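Local coordinates for secreted effector protein sseI (Salmonella enterica subsp. enterica serovar Typhimurium, PDB 4G29) that serves as a secreted Salmonella virulence effector whose catalytic domain belongs to the cysteine protease superfamily and probably works through a papain-like active site, at residues G111-S116 with C122-A127; L45-S50 with S139-A144; E23-N28 with F94-H99; R64-W69 with D118-K123. All coordinates share one frame; numbering follows the deposited sequence.

Contact 1. Residues G111-S116 with C122-A127; sequences GPLILS and CKYRMA
Leu113 and Leu115 make a buried, largely apolar contact with Lys123 and Tyr124, packing strand 113-116, an outermost strand of the antiparallel sheet, against helix 117-126, which follows it directly in the chain. Ser116 is the N-cap of that helix, so the chain turns at once and folds back over the strand; the two axes come within 10.9 Å at an angle of 116°. Leu113 CD1 does most of the work, touching Tyr124 CE1 at 3.9 Å and Lys123 CG at 4.1 Å. It comes obliquely to the tyrosine ring, nearest CE1. One residue pair further on, Leu115 CD1 rests on Lys123 CB at 4.0 Å, the two side chains crossing at about a right angle. Lys123 holds CG anti to the backbone N (chi1 -165°), which lays CB and CG against Leu115 and Leu113; a bend at chi2 then turns the rest of the chain away, toward a weak hydrogen bond of NZ with Asn11 OD1. Tyr124 OH is hydrogen-bonded to Asp95 OD2. With no hydrogen bond between the two segments, van der Waals packing joins them: the amphipathic lysine and tyrosine lend carbon to the core and spend their polar ends elsewhere.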
loop_
_atom_site.group_PDB
_atom_site.type_symbol
_atom_site.label_atom_id
_atom_site.label_comp_id
_atom_site.label_asym_id
_atom_site.label_seq_id
_atom_site.Cartn_x
_atom_site.Cartn_y
_atom_site.Cartn_z
ATOM N N GLY A 111 -12.358 -2.150 -1.380
ATOM C CA GLY A 111 -12.381 -2.559 0.008
ATOM C C GLY A 111 -10.996 -2.781 0.546
ATOM O O GLY A 111 -10.012 -2.767 -0.212
ATOM N N PRO A 112 -10.895 -3.064 1.846
ATOM C CA PRO A 112 -9.590 -3.402 2.397
ATOM C C PRO A 112 -8.995 -4.648 1.708
ATOM O O PRO A 112 -9.744 -5.578 1.372
ATOM C CB PRO A 112 -9.903 -3.725 3.848
ATOM C CG PRO A 112 -11.381 -3.909 3.916
ATOM C CD PRO A 112 -11.954 -3.092 2.866
ATOM N N LEU A 113 -7.685 -4.650 1.512
ATOM C CA LEU A 113 -7.003 -5.766 0.852
ATOM C C LEU A 113 -6.132 -6.494 1.868
ATOM O O LEU A 113 -5.410 -5.886 2.608
ATOM C CB LEU A 113 -6.071 -5.248 -0.258
ATOM C CG LEU A 113 -6.697 -4.358 -1.322
ATOM C CD1 LEU A 113 -5.598 -3.820 -2.262
ATOM C CD2 LEU A 113 -7.866 -5.062 -2.028
ATOM N N ILE A 114 -6.206 -7.823 1.847
ATOM C CA ILE A 114 -5.182 -8.674 2.483
ATOM C C ILE A 114 -4.900 -9.768 1.436
ATOM O O ILE A 114 -5.733 -10.663 1.200
ATOM C CB ILE A 114 -5.668 -9.279 3.801
ATOM C CG1 ILE A 114 -6.119 -8.201 4.791
ATOM C CG2 ILE A 114 -4.526 -10.168 4.474
ATOM C CD1 ILE A 114 -6.750 -8.768 6.074
ATOM N N LEU A 115 -3.737 -9.678 0.806
ATOM C CA LEU A 115 -3.438 -10.412 -0.392
ATOM C C LEU A 115 -2.027 -10.925 -0.375
ATOM O O LEU A 115 -1.201 -10.395 0.329
ATOM C CB LEU A 115 -3.590 -9.545 -1.637
ATOM C CG LEU A 115 -5.005 -9.061 -2.023
ATOM C CD1 LEU A 115 -4.937 -8.059 -3.122
ATOM C CD2 LEU A 115 -5.828 -10.300 -2.477
ATOM N N SER A 116 -1.707 -11.932 -1.189
ATOM C CA SER A 116 -0.272 -12.194 -1.382
ATOM C C SER A 116 0.392 -10.988 -2.047
ATOM O O SER A 116 -0.285 -10.134 -2.637
ATOM C CB SER A 116 -0.019 -13.424 -2.241
ATOM O OG SER A 116 -0.251 -13.147 -3.627
ATOM N N CYS A 122 -1.005 -7.157 -8.647
ATOM C CA CYS A 122 -2.009 -7.422 -9.646
ATOM C C CYS A 122 -3.208 -6.540 -9.445
ATOM O O CYS A 122 -3.687 -5.929 -10.401
ATOM C CB CYS A 122 -2.388 -8.899 -9.609
ATOM S SG CYS A 122 -1.083 -9.897 -10.429
ATOM N N LYS A 123 -3.633 -6.407 -8.194
ATOM C CA LYS A 123 -4.803 -5.584 -7.865
ATOM C C LYS A 123 -4.586 -4.099 -8.244
ATOM O O LYS A 123 -5.455 -3.466 -8.871
ATOM C CB LYS A 123 -5.144 -5.682 -6.380
ATOM C CG LYS A 123 -6.535 -5.146 -6.030
ATOM C CD LYS A 123 -7.629 -6.100 -6.448
ATOM C CE LYS A 123 -9.006 -5.599 -6.102
ATOM N NZ LYS A 123 -10.119 -6.515 -6.579
ATOM N N TYR A 124 -3.423 -3.552 -7.905
ATOM C CA TYR A 124 -3.085 -2.173 -8.221
ATOM C C TYR A 124 -2.928 -1.980 -9.710
ATOM O O TYR A 124 -3.426 -1.012 -10.246
ATOM C CB TYR A 124 -1.856 -1.680 -7.425
ATOM C CG TYR A 124 -2.227 -1.130 -6.072
ATOM C CD1 TYR A 124 -2.601 -1.970 -5.032
ATOM C CD2 TYR A 124 -2.250 0.247 -5.868
ATOM C CE1 TYR A 124 -2.957 -1.457 -3.779
ATOM C CE2 TYR A 124 -2.649 0.784 -4.621
ATOM C CZ TYR A 124 -2.963 -0.097 -3.584
ATOM O OH TYR A 124 -3.334 0.435 -2.353
ATOM N N ARG A 125 -2.319 -2.945 -10.388
ATOM C CA ARG A 125 -2.252 -2.871 -11.854
ATOM C C ARG A 125 -3.605 -2.844 -12.549
ATOM O O ARG A 125 -3.775 -2.095 -13.512
ATOM C CB ARG A 125 -1.411 -4.005 -12.397
ATOM C CG ARG A 125 0.042 -3.859 -12.058
ATOM C CD ARG A 125 0.848 -4.960 -12.741
ATOM N NE ARG A 125 2.272 -4.887 -12.432
ATOM C CZ ARG A 125 3.145 -5.892 -12.556
ATOM N NH1 ARG A 125 2.766 -7.111 -12.965
ATOM N NH2 ARG A 125 4.415 -5.699 -12.209
HETATM N N MSE A 126 -4.564 -3.623 -12.078
HETATM C CA MSE A 126 -5.873 -3.664 -12.741
HETATM C C MSE A 126 -6.697 -2.431 -12.357
HETATM O O MSE A 126 -7.685 -2.135 -13.010
HETATM C CB MSE A 126 -6.617 -4.984 -12.469
HETATM C CG MSE A 126 -6.973 -5.276 -11.020
HETATM SE SE MSE A 126 -7.727 -7.089 -10.587
HETATM C CE MSE A 126 -9.635 -6.755 -11.025
ATOM N N ALA A 127 -6.287 -1.711 -11.303
ATOM C CA ALA A 127 -6.990 -0.519 -10.855
ATOM C C ALA A 127 -6.665 0.713 -11.700
ATOM O O ALA A 127 -7.419 1.681 -11.627
ATOM C CB ALA A 127 -6.681 -0.233 -9.392
#

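Contact 2. Residues L45-S50 with S139-A144; sequences LMTPVS and SNSSIA
No ring of either segment takes part where Met46 meets Ser141; the flat group at the junction is the peptide carbonyl of Ser141, whose O lies 3.6 Å from CE of Met46, a selenomethionine. A second flat group, the amide of Asn140, works within its own segment. Its OD1 accepts from Ile143 N at 2.9 Å and from Ser142 OG at 2.6 Å, both in the carbonyl plane and on lone pairs; this makes Asn140 the N-cap of helix 141-147. Met46, Ser141 and Ala144 all touch Tyr63 of the neighbouring strand 61-69 with their side chains. Across the contact, Met46 SE lies 4.0 Å from Ser141 CB, and the bend at the last torsion of its chain (chi3 -81°) turns CE back to the same serine. SE also lies 4.4 Å from Ala144 CB, one turn along the helix. Toward solvent the character changes: Thr47 OG1 and Ser141 OG stand 3.8 Å apart, and a water joins them, 2.9 Å from Thr47 OG1 and in a weak bond to Ser141 OG. Helices 42-55 and 141-147 therefore meet through a greasy selenoether on the buried side and a hydrated pair of hydroxyls at the margin, with dispersion supplying the direct contact and water bridging the polar groups.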
loop_
_atom_site.group_PDB
_atom_site.type_symbol
_atom_site.label_atom_id
_atom_site.label_comp_id
_atom_site.label_asym_id
_atom_site.label_seq_id
_atom_site.Cartn_x
_atom_site.Cartn_y
_atom_site.Cartn_z
ATOM N N LEU A 45 -2.221 3.566 10.469
ATOM C CA LEU A 45 -2.542 2.151 10.522
ATOM C C LEU A 45 -1.286 1.283 10.442
ATOM O O LEU A 45 -1.388 0.074 10.737
ATOM C CB LEU A 45 -3.542 1.759 9.440
ATOM C CG LEU A 45 -4.972 2.186 9.666
ATOM C CD1 LEU A 45 -5.794 2.179 8.351
ATOM C CD2 LEU A 45 -5.683 1.368 10.742
HETATM N N MSE A 46 -0.121 1.822 10.082
HETATM C CA MSE A 46 1.061 0.965 9.918
HETATM C C MSE A 46 1.403 0.197 11.198
HETATM O O MSE A 46 1.557 -1.033 11.187
HETATM C CB MSE A 46 2.292 1.744 9.422
HETATM C CG MSE A 46 2.184 2.084 7.919
HETATM SE SE MSE A 46 3.938 2.729 7.234
HETATM C CE MSE A 46 3.682 4.566 7.898
ATOM N N THR A 47 1.549 0.930 12.304
ATOM C CA THR A 47 1.986 0.326 13.553
ATOM C C THR A 47 0.960 -0.702 14.033
ATOM O O THR A 47 1.319 -1.868 14.339
ATOM C CB THR A 47 2.349 1.389 14.569
ATOM O OG1 THR A 47 3.541 2.041 14.111
ATOM C CG2 THR A 47 2.528 0.793 15.969
ATOM N N PRO A 48 -0.346 -0.324 14.083
ATOM C CA PRO A 48 -1.284 -1.303 14.566
ATOM C C PRO A 48 -1.389 -2.572 13.725
ATOM O O PRO A 48 -1.440 -3.690 14.258
ATOM C CB PRO A 48 -2.621 -0.568 14.558
ATOM C CG PRO A 48 -2.316 0.862 14.323
ATOM C CD PRO A 48 -0.901 1.046 14.033
ATOM N N VAL A 49 -1.384 -2.412 12.413
ATOM C CA VAL A 49 -1.382 -3.557 11.499
ATOM C C VAL A 49 -0.133 -4.410 11.655
ATOM O O VAL A 49 -0.254 -5.681 11.657
ATOM C CB VAL A 49 -1.637 -3.128 10.026
ATOM C CG1 VAL A 49 -1.392 -4.279 9.014
ATOM C CG2 VAL A 49 -3.054 -2.605 9.906
ATOM N N SER A 50 1.040 -3.795 11.749
ATOM C CA SER A 50 2.278 -4.553 12.043
ATOM C C SER A 50 2.169 -5.337 13.356
ATOM O O SER A 50 2.536 -6.529 13.419
ATOM C CB SER A 50 3.466 -3.586 12.120
ATOM O OG SER A 50 4.639 -4.288 12.498
ATOM N N SER A 139 12.303 -1.133 6.933
ATOM C CA SER A 139 12.198 -1.868 8.186
ATOM C C SER A 139 11.502 -1.027 9.253
ATOM O O SER A 139 11.060 -1.562 10.264
ATOM C CB SER A 139 13.605 -2.290 8.647
ATOM O OG SER A 139 14.292 -1.104 9.019
ATOM N N ASN A 140 11.369 0.287 9.047
ATOM C CA ASN A 140 10.866 1.180 10.088
ATOM C C ASN A 140 9.767 2.072 9.515
ATOM O O ASN A 140 9.933 2.592 8.407
ATOM C CB ASN A 140 12.042 2.008 10.640
ATOM C CG ASN A 140 11.609 3.039 11.655
ATOM O OD1 ASN A 140 11.073 4.086 11.303
ATOM N ND2 ASN A 140 11.833 2.743 12.945
ATOM N N SER A 141 8.644 2.203 10.246
ATOM C CA SER A 141 7.485 2.892 9.713
ATOM C C SER A 141 7.715 4.421 9.595
ATOM O O SER A 141 7.185 5.072 8.684
ATOM C CB SER A 141 6.240 2.637 10.525
ATOM O OG SER A 141 6.339 3.192 11.827
ATOM N N SER A 142 8.506 4.987 10.494
ATOM C CA SER A 142 8.764 6.417 10.392
ATOM C C SER A 142 9.728 6.728 9.212
ATOM O O SER A 142 9.606 7.758 8.566
ATOM C CB SER A 142 9.267 6.988 11.717
ATOM O OG SER A 142 10.558 6.545 11.975
ATOM N N ILE A 143 10.671 5.836 8.965
ATOM C CA ILE A 143 11.509 5.942 7.745
ATOM C C ILE A 143 10.679 5.906 6.463
ATOM O O ILE A 143 10.869 6.738 5.559
ATOM C CB ILE A 143 12.596 4.868 7.759
ATOM C CG1 ILE A 143 13.462 5.060 8.992
ATOM C CG2 ILE A 143 13.406 4.896 6.490
ATOM C CD1 ILE A 143 14.228 6.364 9.087
ATOM N N ALA A 144 9.731 4.970 6.416
ATOM C CA ALA A 144 8.811 4.817 5.297
ATOM C C ALA A 144 8.046 6.148 5.112
ATOM O O ALA A 144 7.979 6.683 4.015
ATOM C CB ALA A 144 7.862 3.619 5.529
HETATM O O HOH W 1 5.933 0.460 13.794
#

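Contact 3. Residues E23-N28 with F94-H99; sequences EELKQN and FDVSAH
Leu25 reaches Phe94 and Val96 because its CG stands beside the backbone N (chi1 -75°) and its second torsion is extended (chi2 160°), which sends CD1 out from helix 18-26 toward both partners. On the other side, Phe94 also carries CG beside its own N, which sends the ring toward helix 18-26. Leu25 CD1 arrives near the ring plane, at the edge, 4.4 Å from Phe94 CD2, and makes a slightly closer approach of 4.2 Å to Val96 CG1. A single methyl thus serves both neighbours in a loose, wholly apolar contact; no hydrogen bond links the segments. The partners are set by the local fold of 94-99: strand 90-95 ends and the chain enters a type I beta turn from Asp95 to Ala98. Beyond the turn, His99 NE2 donates to Val96 O at 3.2 Å, with an N-H...O angle of 141°. The acceptor is in the imidazole plane, whereas the donor stands above the plane of the carbonyl and is not on a lone pair; the bond ties the turn back on itself. Asp95, between the two contact residues, bonds through OD1 to His80 NE2, consistent with a Cys-His-Asp triad, with Cys42, of the kind found in papain-fold enzymes. In the wider fold Leu25 also packs on Phe52 of helix 42-55 and Ile31 of helix 29-36, while Phe94 touches Val49 and Met53 of helix 42-55 and Ile114 of strand 113-116. Helix 18-26 is thereby joined to the end of strand 90-95, with helices 29-36 and 42-55 as further walls.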
loop_
_atom_site.group_PDB
_atom_site.type_symbol
_atom_site.label_atom_id
_atom_site.label_comp_id
_atom_site.label_asym_id
_atom_site.label_seq_id
_atom_site.Cartn_x
_atom_site.Cartn_y
_atom_site.Cartn_z
ATOM N N GLU A 23 -12.017 -9.597 9.909
ATOM C CA GLU A 23 -13.012 -9.532 10.966
ATOM C C GLU A 23 -12.423 -9.207 12.328
ATOM O O GLU A 23 -13.004 -8.437 13.126
ATOM C CB GLU A 23 -13.748 -10.876 11.037
ATOM C CG GLU A 23 -14.705 -11.065 9.885
ATOM C CD GLU A 23 -15.672 -9.886 9.730
ATOM O OE1 GLU A 23 -16.251 -9.436 10.762
ATOM O OE2 GLU A 23 -15.836 -9.413 8.568
ATOM N N GLU A 24 -11.283 -9.827 12.622
ATOM C CA GLU A 24 -10.620 -9.614 13.894
ATOM C C GLU A 24 -10.130 -8.159 14.022
ATOM O O GLU A 24 -10.311 -7.517 15.053
ATOM C CB GLU A 24 -9.480 -10.617 13.977
ATOM C CG GLU A 24 -8.963 -10.869 15.303
ATOM C CD GLU A 24 -7.940 -11.992 15.299
ATOM O OE1 GLU A 24 -7.827 -12.770 14.284
ATOM O OE2 GLU A 24 -7.251 -12.055 16.344
ATOM N N LEU A 25 -9.554 -7.631 12.950
ATOM C CA LEU A 25 -9.172 -6.219 12.931
ATOM C C LEU A 25 -10.386 -5.318 13.192
ATOM O O LEU A 25 -10.328 -4.315 13.959
ATOM C CB LEU A 25 -8.497 -5.873 11.606
ATOM C CG LEU A 25 -7.090 -6.407 11.522
ATOM C CD1 LEU A 25 -6.736 -6.450 10.034
ATOM C CD2 LEU A 25 -6.115 -5.538 12.348
ATOM N N LYS A 26 -11.508 -5.670 12.585
ATOM C CA LYS A 26 -12.699 -4.877 12.720
ATOM C C LYS A 26 -13.425 -5.000 14.080
ATOM O O LYS A 26 -14.279 -4.163 14.407
ATOM C CB LYS A 26 -13.656 -5.147 11.581
ATOM C CG LYS A 26 -13.165 -4.578 10.278
ATOM C CD LYS A 26 -13.863 -5.204 9.097
ATOM C CE LYS A 26 -15.275 -4.800 8.962
ATOM N NZ LYS A 26 -15.817 -5.370 7.749
ATOM N N GLN A 27 -13.042 -5.984 14.877
ATOM C CA GLN A 27 -13.456 -6.047 16.287
ATOM C C GLN A 27 -12.829 -4.946 17.150
ATOM O O GLN A 27 -13.209 -4.730 18.332
ATOM C CB GLN A 27 -13.114 -7.431 16.881
ATOM C CG GLN A 27 -13.941 -8.572 16.290
ATOM C CD GLN A 27 -13.400 -9.988 16.605
ATOM O OE1 GLN A 27 -12.412 -10.174 17.342
ATOM N NE2 GLN A 27 -14.058 -10.995 16.030
ATOM N N ASN A 28 -11.800 -4.321 16.632
ATOM C CA ASN A 28 -11.216 -3.176 17.314
ATOM C C ASN A 28 -11.959 -1.931 16.837
ATOM O O ASN A 28 -11.906 -1.596 15.656
ATOM C CB ASN A 28 -9.749 -3.051 16.954
ATOM C CG ASN A 28 -9.085 -1.871 17.642
ATOM O OD1 ASN A 28 -9.207 -0.743 17.193
ATOM N ND2 ASN A 28 -8.403 -2.117 18.732
ATOM N N PHE A 94 -0.917 -6.568 3.858
ATOM C CA PHE A 94 -2.109 -6.029 4.501
ATOM C C PHE A 94 -2.209 -4.558 4.099
ATOM O O PHE A 94 -1.338 -3.712 4.443
ATOM C CB PHE A 94 -2.006 -6.184 6.013
ATOM C CG PHE A 94 -2.308 -7.565 6.543
ATOM C CD1 PHE A 94 -1.516 -8.663 6.228
ATOM C CD2 PHE A 94 -3.306 -7.724 7.517
ATOM C CE1 PHE A 94 -1.782 -9.945 6.785
ATOM C CE2 PHE A 94 -3.548 -8.923 8.080
ATOM C CZ PHE A 94 -2.810 -10.073 7.699
ATOM N N ASP A 95 -3.262 -4.239 3.364
ATOM C CA ASP A 95 -3.488 -2.890 2.885
ATOM C C ASP A 95 -4.948 -2.555 3.123
ATOM O O ASP A 95 -5.757 -2.485 2.190
ATOM C CB ASP A 95 -3.102 -2.821 1.396
ATOM C CG ASP A 95 -3.194 -1.416 0.790
ATOM O OD1 ASP A 95 -3.550 -0.467 1.499
ATOM O OD2 ASP A 95 -2.895 -1.305 -0.434
ATOM N N VAL A 96 -5.264 -2.388 4.399
ATOM C CA VAL A 96 -6.633 -2.241 4.857
ATOM C C VAL A 96 -7.247 -0.839 4.628
ATOM O O VAL A 96 -8.406 -0.639 4.943
ATOM C CB VAL A 96 -6.841 -2.724 6.313
ATOM C CG1 VAL A 96 -6.299 -4.176 6.529
ATOM C CG2 VAL A 96 -6.178 -1.807 7.329
ATOM N N SER A 97 -6.482 0.093 4.066
ATOM C CA SER A 97 -7.006 1.399 3.681
ATOM C C SER A 97 -6.906 1.681 2.178
ATOM O O SER A 97 -7.048 2.833 1.759
ATOM C CB SER A 97 -6.351 2.502 4.480
ATOM O OG SER A 97 -4.985 2.660 4.198
ATOM N N ALA A 98 -6.713 0.642 1.364
ATOM C CA ALA A 98 -6.548 0.785 -0.099
ATOM C C ALA A 98 -7.739 1.516 -0.704
ATOM O O ALA A 98 -7.624 2.302 -1.649
ATOM C CB ALA A 98 -6.401 -0.649 -0.777
ATOM N N HIS A 99 -8.899 1.199 -0.170
ATOM C CA HIS A 99 -10.143 1.753 -0.666
ATOM C C HIS A 99 -10.309 3.234 -0.443
ATOM O O HIS A 99 -11.323 3.810 -0.941
ATOM C CB HIS A 99 -11.380 1.028 -0.168
ATOM C CG HIS A 99 -11.394 0.859 1.306
ATOM N ND1 HIS A 99 -12.407 1.336 2.110
ATOM C CD2 HIS A 99 -10.458 0.360 2.126
ATOM C CE1 HIS A 99 -12.122 1.024 3.370
ATOM N NE2 HIS A 99 -10.933 0.454 3.401
#

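Contact 4. Residues R64-W69 with D118-K123; sequences RGIFIW and DEWVCK
Arg64 touches Trp120 at two points, CD and NH1. From CB the chain leaves strand 61-69 with CG anti to the backbone N (chi1 -175°), and CD is the first atom to touch, lying 3.8 Å from Trp120 CH2 and 4.0 Å from CZ3 of the same ring. The chain then bends at chi3 (-68°). NE turns to a salt bridge with Asp137 on the adjoining strand 132-138, and NH1 comes back to the indole, 3.5 Å from Trp120 CE3. That ring carbon sits at the edge of the guanidinium, near its plane; seen from the tryptophan, NH1 approaches obliquely, and the two planes are 67° apart, so the groups do not stack. The guanidinium makes its cation-pi contact with Tyr135 instead. Strand 61-69 is a central strand of the antiparallel sheet; helix 117-126 covers one face of that sheet while helix 42-55, which carries Cys42 of the probable triad, packs on the other, consistent with the papain-like fold. The pyrrole nitrogen of the indole, Trp120 NE1, donates to Asp95 OD2. If Asp95 is the third member of a Cys-His-Asp triad, Trp120 would be a second-shell residue helping to fix its carboxylate. With its CG anti to N, Trp120 directs its side chain toward the strand, and the six-membered part of the indole meets both Arg64 and Ile66. Beside the arginine, Ile66 CD1 comes to the indole at its edge, 3.7 Å from Trp120 CZ2 and 3.9 Å from Trp120 CH2.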
loop_
_atom_site.group_PDB
_atom_site.type_symbol
_atom_site.label_atom_id
_atom_site.label_comp_id
_atom_site.label_asym_id
_atom_site.label_seq_id
_atom_site.Cartn_x
_atom_site.Cartn_y
_atom_site.Cartn_z
ATOM N N ARG A 64 5.653 -0.588 3.598
ATOM C CA ARG A 64 5.664 -0.284 2.203
ATOM C C ARG A 64 5.186 1.133 1.945
ATOM O O ARG A 64 4.001 1.432 2.136
ATOM C CB ARG A 64 4.814 -1.319 1.417
ATOM C CG ARG A 64 4.890 -1.132 -0.113
ATOM C CD ARG A 64 4.419 -2.387 -0.861
ATOM N NE ARG A 64 5.363 -3.488 -0.671
ATOM C CZ ARG A 64 5.334 -4.652 -1.314
ATOM N NH1 ARG A 64 4.336 -4.925 -2.125
ATOM N NH2 ARG A 64 6.275 -5.574 -1.126
ATOM N N GLY A 65 6.096 2.000 1.497
ATOM C CA GLY A 65 5.791 3.376 1.109
ATOM C C GLY A 65 5.561 3.431 -0.385
ATOM O O GLY A 65 6.347 2.829 -1.151
ATOM N N ILE A 66 4.473 4.044 -0.795
ATOM C CA ILE A 66 4.028 4.058 -2.170
ATOM C C ILE A 66 3.758 5.494 -2.684
ATOM O O ILE A 66 3.214 6.371 -1.937
ATOM C CB ILE A 66 2.693 3.220 -2.305
ATOM C CG1 ILE A 66 2.873 1.825 -1.723
ATOM C CG2 ILE A 66 2.053 3.211 -3.755
ATOM C CD1 ILE A 66 1.602 1.288 -1.084
ATOM N N PHE A 67 4.161 5.761 -3.936
ATOM C CA PHE A 67 3.668 6.947 -4.620
ATOM C C PHE A 67 2.815 6.564 -5.836
ATOM O O PHE A 67 3.102 5.567 -6.532
ATOM C CB PHE A 67 4.774 7.859 -5.116
ATOM C CG PHE A 67 5.434 8.728 -4.046
ATOM C CD1 PHE A 67 4.689 9.340 -2.986
ATOM C CD2 PHE A 67 6.794 9.050 -4.149
ATOM C CE1 PHE A 67 5.311 10.157 -2.051
ATOM C CE2 PHE A 67 7.428 9.855 -3.154
ATOM C CZ PHE A 67 6.645 10.430 -2.148
ATOM N N ILE A 68 1.808 7.413 -6.088
ATOM C CA ILE A 68 0.937 7.317 -7.253
ATOM C C ILE A 68 0.994 8.664 -7.954
ATOM O O ILE A 68 0.656 9.708 -7.351
ATOM C CB ILE A 68 -0.522 6.991 -6.846
ATOM C CG1 ILE A 68 -0.587 5.641 -6.127
ATOM C CG2 ILE A 68 -1.410 7.000 -8.113
ATOM C CD1 ILE A 68 -1.793 5.484 -5.164
ATOM N N TRP A 69 1.515 8.663 -9.181
ATOM C CA TRP A 69 1.726 9.883 -9.930
ATOM C C TRP A 69 0.773 9.839 -11.089
ATOM O O TRP A 69 0.723 8.852 -11.811
ATOM C CB TRP A 69 3.130 9.947 -10.533
ATOM C CG TRP A 69 4.262 10.196 -9.581
ATOM C CD1 TRP A 69 5.008 9.262 -8.955
ATOM C CD2 TRP A 69 4.839 11.460 -9.259
ATOM N NE1 TRP A 69 6.000 9.850 -8.208
ATOM C CE2 TRP A 69 5.910 11.207 -8.352
ATOM C CE3 TRP A 69 4.502 12.784 -9.564
ATOM C CZ2 TRP A 69 6.702 12.232 -7.821
ATOM C CZ3 TRP A 69 5.296 13.803 -9.025
ATOM C CH2 TRP A 69 6.356 13.523 -8.160
ATOM N N ASP A 118 2.080 -10.887 -4.739
ATOM C CA ASP A 118 1.868 -10.871 -6.165
ATOM C C ASP A 118 0.429 -10.466 -6.476
ATOM O O ASP A 118 0.203 -9.797 -7.496
ATOM C CB ASP A 118 2.163 -12.232 -6.793
ATOM C CG ASP A 118 3.660 -12.529 -6.904
ATOM O OD1 ASP A 118 4.529 -11.686 -6.608
ATOM O OD2 ASP A 118 3.977 -13.641 -7.310
ATOM N N GLU A 119 -0.530 -10.894 -5.636
ATOM C CA GLU A 119 -1.925 -10.551 -5.859
ATOM C C GLU A 119 -2.120 -9.071 -5.642
ATOM O O GLU A 119 -2.899 -8.436 -6.358
ATOM C CB GLU A 119 -2.854 -11.357 -4.962
ATOM C CG GLU A 119 -2.953 -12.796 -5.287
ATOM C CD GLU A 119 -3.602 -13.635 -4.205
ATOM O OE1 GLU A 119 -3.571 -13.288 -3.009
ATOM O OE2 GLU A 119 -4.133 -14.712 -4.574
ATOM N N TRP A 120 -1.394 -8.506 -4.661
ATOM C CA TRP A 120 -1.487 -7.083 -4.334
ATOM C C TRP A 120 -1.028 -6.239 -5.557
ATOM O O TRP A 120 -1.704 -5.311 -6.016
ATOM C CB TRP A 120 -0.690 -6.779 -3.085
ATOM C CG TRP A 120 -0.715 -5.315 -2.625
ATOM C CD1 TRP A 120 -1.639 -4.738 -1.810
ATOM C CD2 TRP A 120 0.194 -4.283 -3.009
ATOM N NE1 TRP A 120 -1.368 -3.413 -1.642
ATOM C CE2 TRP A 120 -0.222 -3.105 -2.360
ATOM C CE3 TRP A 120 1.349 -4.235 -3.812
ATOM C CZ2 TRP A 120 0.432 -1.946 -2.487
ATOM C CZ3 TRP A 120 1.994 -3.031 -3.952
ATOM C CH2 TRP A 120 1.542 -1.904 -3.286
ATOM N N VAL A 121 0.092 -6.622 -6.152
ATOM C CA VAL A 121 0.585 -5.908 -7.308
ATOM C C VAL A 121 -0.422 -5.966 -8.467
ATOM O O VAL A 121 -0.650 -4.984 -9.173
ATOM C CB VAL A 121 1.927 -6.495 -7.758
ATOM C CG1 VAL A 121 2.288 -5.925 -9.144
ATOM C CG2 VAL A 121 2.978 -6.171 -6.785
ATOM N N CYS A 122 -1.005 -7.157 -8.647
ATOM C CA CYS A 122 -2.009 -7.422 -9.646
ATOM C C CYS A 122 -3.208 -6.540 -9.445
ATOM O O CYS A 122 -3.687 -5.929 -10.401
ATOM C CB CYS A 122 -2.388 -8.899 -9.609
ATOM S SG CYS A 122 -1.083 -9.897 -10.429
ATOM N N LYS A 123 -3.633 -6.407 -8.194
ATOM C CA LYS A 123 -4.803 -5.584 -7.865
ATOM C C LYS A 123 -4.586 -4.099 -8.244
ATOM O O LYS A 123 -5.455 -3.466 -8.871
ATOM C CB LYS A 123 -5.144 -5.682 -6.380
ATOM C CG LYS A 123 -6.535 -5.146 -6.030
ATOM C CD LYS A 123 -7.629 -6.100 -6.448
ATOM C CE LYS A 123 -9.006 -5.599 -6.102
ATOM N NZ LYS A 123 -10.119 -6.515 -6.579
#

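Contact 3 opens first, at helix 18-26, and closes on the end of strand 90-95 and the turn after it. Contact 2 opens inside that loop on helix 42-55 and closes last, on helix 141-147, so contacts 2 and 3 cross. Contact 4 starts from strand 61-69 and ends on helix 117-126; it lies within the span of contact 2 and crosses contact 3. Contact 1, a short loop from strand 113-116 to the same helix, lies within the span of contact 2 as well, follows contact 3 in series and shares Cys122 and Lys123 with contact 4. Contacts 1 and 2 lie on opposite sides of the chain's centre; Asp95 links contacts 1, 3 and 4.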